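Angiogenin-1 (Salmo salar, PDB 7BFK) probably cleaves RNA as a secreted endonuclease of the pancreatic ribonuclease family. Local coordinates at residues Q5-F10 / G109-H114; Q55-G60 / V103-D108. All coordinates share one frame; numbering follows the deposited sequence.

How the contacts relate
Both contacts are largely buried and lie on the same side of the chain's centre, their own centres about 9 Å apart, with contact 2 nested inside the loop that contact 1 closes. They meet on neighbouring strands of one antiparallel sheet: V113 N probably donates to A106 O over 2.9 Å, so 111-113 and 93-108 are tied directly. Contact 1 lays the N-terminal helix on the short strand through aromatic rings, a proline and, at its more exposed end, two histidines. Contact 2 fastens the turn after helix 51-55 to the long strand by a covalent bridge and aliphatic branches. Y7 OH, 3.5 Å from Q55 CB, joins the two in packing.

Contact 1: residues Q5-F10 / G109-H114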
loop_
_atom_site.group_PDB
_atom_site.type_symbol
_atom_site.label_atom_id
_atom_site.label_comp_id
_atom_site.label_asym_id
_atom_site.label_seq_id
_atom_site.Cartn_x
_atom_site.Cartn_y
_atom_site.Cartn_z
ATOM N N GLN A 5 -14.153 0.256 -7.418
ATOM C CA GLN A 5 -13.836 -0.899 -6.558
ATOM C C GLN A 5 -12.307 -1.046 -6.407
ATOM O O GLN A 5 -11.886 -1.568 -5.370
ATOM C CB GLN A 5 -14.490 -2.159 -7.111
ATOM C CG GLN A 5 -14.509 -3.290 -6.096
ATOM C CD GLN A 5 -15.211 -2.887 -4.820
ATOM O OE1 GLN A 5 -14.759 -3.199 -3.715
ATOM N NE2 GLN A 5 -16.314 -2.165 -4.962
ATOM N N GLN A 6 -11.521 -0.640 -7.407
ATOM C CA GLN A 6 -10.033 -0.732 -7.349
ATOM C C GLN A 6 -9.514 0.288 -6.337
ATOM O O GLN A 6 -8.478 0.026 -5.690
ATOM C CB GLN A 6 -9.409 -0.592 -8.733
ATOM C CG GLN A 6 -9.364 -1.926 -9.457
ATOM C CD GLN A 6 -8.983 -1.835 -10.911
ATOM O OE1 GLN A 6 -8.975 -0.758 -11.521
ATOM N NE2 GLN A 6 -8.696 -2.990 -11.489
ATOM N N TYR A 7 -10.238 1.381 -6.155
ATOM C CA TYR A 7 -9.902 2.398 -5.120
ATOM C C TYR A 7 -10.160 1.771 -3.750
ATOM O O TYR A 7 -9.282 1.856 -2.889
ATOM C CB TYR A 7 -10.674 3.697 -5.324
ATOM C CG TYR A 7 -10.392 4.735 -4.273
ATOM C CD1 TYR A 7 -9.101 4.953 -3.820
ATOM C CD2 TYR A 7 -11.410 5.501 -3.727
ATOM C CE1 TYR A 7 -8.823 5.897 -2.851
ATOM C CE2 TYR A 7 -11.149 6.469 -2.775
ATOM C CZ TYR A 7 -9.848 6.668 -2.333
ATOM O OH TYR A 7 -9.576 7.603 -1.380
ATOM N N ASN A 8 -11.328 1.143 -3.545
ATOM C CA ASN A 8 -11.636 0.451 -2.264
ATOM C C ASN A 8 -10.564 -0.610 -1.996
ATOM O O ASN A 8 -10.110 -0.743 -0.845
ATOM C CB ASN A 8 -13.032 -0.178 -2.245
ATOM C CG ASN A 8 -14.120 0.869 -2.178
ATOM O OD1 ASN A 8 -14.421 1.537 -3.173
ATOM N ND2 ASN A 8 -14.695 1.035 -0.997
ATOM N N HIS A 9 -10.190 -1.363 -3.023
ATOM C CA HIS A 9 -9.149 -2.416 -2.904
ATOM C C HIS A 9 -7.824 -1.742 -2.473
ATOM O O HIS A 9 -7.157 -2.254 -1.576
ATOM C CB HIS A 9 -9.027 -3.184 -4.216
ATOM C CG HIS A 9 -8.451 -4.551 -4.040
ATOM N ND1 HIS A 9 -7.654 -4.883 -2.954
ATOM C CD2 HIS A 9 -8.498 -5.647 -4.823
ATOM C CE1 HIS A 9 -7.265 -6.137 -3.061
ATOM N NE2 HIS A 9 -7.762 -6.629 -4.207
ATOM N N PHE A 10 -7.479 -0.626 -3.091
ATOM C CA PHE A 10 -6.236 0.142 -2.787
ATOM C C PHE A 10 -6.240 0.561 -1.317
ATOM O O PHE A 10 -5.257 0.307 -0.616
ATOM C CB PHE A 10 -6.105 1.344 -3.711
ATOM C CG PHE A 10 -4.903 2.198 -3.404
ATOM C CD1 PHE A 10 -4.936 3.132 -2.384
ATOM C CD2 PHE A 10 -3.723 2.034 -4.117
ATOM C CE1 PHE A 10 -3.810 3.887 -2.078
ATOM C CE2 PHE A 10 -2.601 2.803 -3.817
ATOM C CZ PHE A 10 -2.651 3.720 -2.807
ATOM N N GLY A 109 -7.759 8.074 -13.385
ATOM C CA GLY A 109 -8.509 9.326 -13.236
ATOM C C GLY A 109 -8.256 9.866 -11.845
ATOM O O GLY A 109 -7.071 9.954 -11.473
ATOM N N LYS A 110 -9.314 10.112 -11.064
ATOM C CA LYS A 110 -9.221 10.704 -9.704
ATOM C C LYS A 110 -8.963 9.627 -8.638
ATOM O O LYS A 110 -8.905 10.021 -7.456
ATOM C CB LYS A 110 -10.519 11.428 -9.335
ATOM C CG LYS A 110 -11.708 10.515 -9.033
ATOM C CD LYS A 110 -12.906 11.217 -8.396
ATOM C CE LYS A 110 -13.846 11.851 -9.395
ATOM N NZ LYS A 110 -14.641 10.831 -10.120
ATOM N N PHE A 111 -8.795 8.356 -9.031
ATOM C CA PHE A 111 -8.724 7.189 -8.105
ATOM C C PHE A 111 -7.366 6.493 -8.062
ATOM O O PHE A 111 -6.897 5.930 -9.048
ATOM C CB PHE A 111 -9.724 6.096 -8.503
ATOM C CG PHE A 111 -11.174 6.485 -8.406
ATOM C CD1 PHE A 111 -11.811 6.550 -7.175
ATOM C CD2 PHE A 111 -11.919 6.751 -9.551
ATOM C CE1 PHE A 111 -13.151 6.898 -7.084
ATOM C CE2 PHE A 111 -13.260 7.091 -9.458
ATOM C CZ PHE A 111 -13.873 7.171 -8.225
ATOM N N PRO A 112 -6.711 6.479 -6.883
ATOM C CA PRO A 112 -5.566 5.611 -6.658
ATOM C C PRO A 112 -6.020 4.168 -6.913
ATOM O O PRO A 112 -7.131 3.832 -6.509
ATOM C CB PRO A 112 -5.224 5.817 -5.176
ATOM C CG PRO A 112 -5.755 7.199 -4.869
ATOM C CD PRO A 112 -6.996 7.350 -5.732
ATOM N N VAL A 113 -5.183 3.365 -7.566
ATOM C CA VAL A 113 -5.484 1.939 -7.891
ATOM C C VAL A 113 -4.223 1.097 -7.782
ATOM O O VAL A 113 -3.125 1.636 -7.933
ATOM C CB VAL A 113 -6.100 1.811 -9.306
ATOM C CG1 VAL A 113 -7.488 2.396 -9.352
ATOM C CG2 VAL A 113 -5.223 2.459 -10.366
ATOM N N HIS A 114 -4.404 -0.209 -7.563
ATOM C CA HIS A 114 -3.339 -1.247 -7.577
ATOM C C HIS A 114 -3.887 -2.425 -8.394
ATOM O O HIS A 114 -5.004 -2.887 -8.096
ATOM C CB HIS A 114 -2.909 -1.641 -6.155
ATOM C CG HIS A 114 -3.910 -2.503 -5.459
ATOM N ND1 HIS A 114 -3.863 -3.882 -5.525
ATOM C CD2 HIS A 114 -4.998 -2.199 -4.719
ATOM C CE1 HIS A 114 -4.871 -4.387 -4.839
ATOM N NE2 HIS A 114 -5.580 -3.378 -4.338
#
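P112 sits between Y7 and F10, on the face of the N-terminal helix that lies across strand 111-113 in this ribonuclease A fold. Its CB stands over the centre of the F10 ring, 3.8 Å from the centroid and 8° off the ring normal, a clear CH-pi contact. The other end of the pyrrolidine lies alongside Y7, with CD 3.7 Å from Y7 CE1. F111 meets the root of the tyrosine: its CD1 lies 3.6 Å from Y7 CB and reaches ring atom CD2 as well, the two rings turned obliquely. With CG anti to the backbone N (chi1 178°), the Y7 ring runs beside P112. The backbone adds a CA-H...O contact from Y7 CA to P112 O at 3.4 Å, with no conventional donor found for that buried carbonyl. Alongside, V113 CG1 packs against Q6 CB. Beyond V113, H114 is poorly ordered; its CG lies between the backbone N and the carbonyl carbon, which swings the ring toward the helix. The ring edge addresses the face of H9 in a T-shaped pair, planes at 87°, with H114 NE2 2.9 Å from H9 ND1. Further out, helix 51-55 meets the Y7 ring through P51 and Q55, and the F10 ring also meets H14. Were Y7 an alanine, P112 CD and the F111 rim would probably lose their aromatic neighbour and a gap is likely to open toward helix 51-55. At the start of the helix, N4 OD1 accepts a hydrogen bond from Y7 N.

Contact 2: residues Q55-G60 / V103-D108; sequences QAICTG and VIIACD
C58 and C107 are joined by a disulfide, their SG atoms 2.1 Å apart with a chi3 of -86°, close to the relaxed right-angled value; no hydrogen bond crosses between 55-60 and 103-108. In both cysteines SG lies anti to the carbonyl carbon (chi1 -62° in C58, -68° in C107), which brings the sulfurs together across a CA separation of 5.7 Å.

Most of the apolar contacts are made by I57. Its CD1 reaches the CG2 branch of V103 at 3.6 Å, while its CG2 touches I105 CD1 at 3.8 Å, so the two branches of one isoleucine spread over two residues of the strand, V103 and I105. I105 CD1 also approaches C58 SG, at 4.1 Å, and thereby joins the aliphatic cluster to the bridge. F76 and V70 pack on I57 from neighbouring strands, and P112 packs on C58.

Within the turn, backbone bonds C58 N to Q55 O and T59 N to A56 O, both 2.9 Å, keep it compact. A turn following a short helix, stapled by a disulfide to a long strand of the antiparallel sheet, is characteristic of the pancreatic ribonuclease fold.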
loop_
_atom_site.group_PDB
_atom_site.type_symbol
_atom_site.label_atom_id
_atom_site.label_comp_id
_atom_site.label_asym_id
_atom_site.label_seq_id
_atom_site.Cartn_x
_atom_site.Cartn_y
_atom_site.Cartn_z
ATOM N N GLN A 55 -6.250 10.171 -2.024
ATOM C CA GLN A 55 -6.981 10.403 -3.297
ATOM C C GLN A 55 -6.445 11.703 -3.915
ATOM O O GLN A 55 -6.276 11.750 -5.144
ATOM C CB GLN A 55 -8.500 10.434 -3.110
ATOM C CG GLN A 55 -9.250 10.660 -4.424
ATOM C CD GLN A 55 -10.754 10.524 -4.324
ATOM O OE1 GLN A 55 -11.371 10.821 -3.302
ATOM N NE2 GLN A 55 -11.361 10.059 -5.407
ATOM N N ALA A 56 -6.106 12.680 -3.077
ATOM C CA ALA A 56 -5.612 14.008 -3.505
ATOM C C ALA A 56 -4.339 13.868 -4.357
ATOM O O ALA A 56 -4.083 14.769 -5.161
ATOM C CB ALA A 56 -5.378 14.887 -2.295
ATOM N N ILE A 57 -3.552 12.799 -4.179
ATOM C CA ILE A 57 -2.301 12.569 -4.969
ATOM C C ILE A 57 -2.653 12.578 -6.462
ATOM O O ILE A 57 -1.818 13.025 -7.282
ATOM C CB ILE A 57 -1.604 11.255 -4.559
ATOM C CG1 ILE A 57 -1.080 11.323 -3.126
ATOM C CG2 ILE A 57 -0.489 10.909 -5.539
ATOM C CD1 ILE A 57 -0.670 9.983 -2.549
ATOM N N CYS A 58 -3.849 12.108 -6.781
ATOM C CA CYS A 58 -4.375 11.967 -8.156
ATOM C C CYS A 58 -5.029 13.280 -8.624
ATOM O O CYS A 58 -5.172 13.439 -9.828
ATOM C CB CYS A 58 -5.381 10.821 -8.229
ATOM S SG CYS A 58 -4.690 9.184 -7.839
ATOM N N THR A 59 -5.355 14.204 -7.711
ATOM C CA THR A 59 -6.110 15.452 -8.048
ATOM C C THR A 59 -5.481 16.722 -7.454
ATOM O O THR A 59 -6.203 17.459 -6.777
ATOM C CB THR A 59 -7.565 15.334 -7.581
ATOM O OG1 THR A 59 -7.590 15.193 -6.157
ATOM C CG2 THR A 59 -8.283 14.168 -8.221
ATOM N N GLY A 60 -4.196 16.979 -7.704
ATOM C CA GLY A 60 -3.533 18.233 -7.298
ATOM C C GLY A 60 -2.401 18.029 -6.317
ATOM O O GLY A 60 -1.629 18.988 -6.099
ATOM N N VAL A 103 5.109 8.928 -1.640
ATOM C CA VAL A 103 4.655 7.598 -2.126
ATOM C C VAL A 103 4.431 7.684 -3.637
ATOM O O VAL A 103 4.157 8.798 -4.161
ATOM C CB VAL A 103 3.408 7.133 -1.376
ATOM C CG1 VAL A 103 3.715 6.912 0.094
ATOM C CG2 VAL A 103 2.258 8.115 -1.558
ATOM N N ILE A 104 4.632 6.570 -4.321
ATOM C CA ILE A 104 4.405 6.464 -5.776
ATOM C C ILE A 104 3.290 5.457 -5.988
ATOM O O ILE A 104 3.459 4.301 -5.613
ATOM C CB ILE A 104 5.686 6.102 -6.518
ATOM C CG1 ILE A 104 6.844 7.019 -6.114
ATOM C CG2 ILE A 104 5.400 6.137 -8.009
ATOM C CD1 ILE A 104 8.216 6.478 -6.461
ATOM N N ILE A 105 2.189 5.912 -6.560
ATOM C CA ILE A 105 0.976 5.085 -6.772
ATOM C C ILE A 105 0.545 5.208 -8.228
ATOM O O ILE A 105 1.089 6.042 -8.944
ATOM C CB ILE A 105 -0.144 5.548 -5.832
ATOM C CG1 ILE A 105 -0.672 6.929 -6.233
ATOM C CG2 ILE A 105 0.323 5.514 -4.390
ATOM C CD1 ILE A 105 -1.873 7.375 -5.450
ATOM N N ALA A 106 -0.394 4.368 -8.616
ATOM C CA ALA A 106 -1.074 4.412 -9.911
ATOM C C ALA A 106 -2.384 5.154 -9.688
ATOM O O ALA A 106 -3.025 4.951 -8.620
ATOM C CB ALA A 106 -1.281 3.006 -10.440
ATOM N N CYS A 107 -2.721 6.054 -10.595
ATOM C CA CYS A 107 -3.999 6.797 -10.597
ATOM C C CYS A 107 -4.802 6.395 -11.832
ATOM O O CYS A 107 -4.216 6.346 -12.918
ATOM C CB CYS A 107 -3.780 8.305 -10.618
ATOM S SG CYS A 107 -3.059 8.966 -9.089
ATOM N N ASP A 108 -6.077 6.076 -11.637
ATOM C CA ASP A 108 -7.067 5.846 -12.715
ATOM C C ASP A 108 -8.015 7.029 -12.614
ATOM O O ASP A 108 -8.936 6.998 -11.757
ATOM C CB ASP A 108 -7.767 4.497 -12.575
ATOM C CG ASP A 108 -8.532 4.101 -13.829
ATOM O OD1 ASP A 108 -8.806 4.988 -14.654
ATOM O OD2 ASP A 108 -8.817 2.913 -13.979
#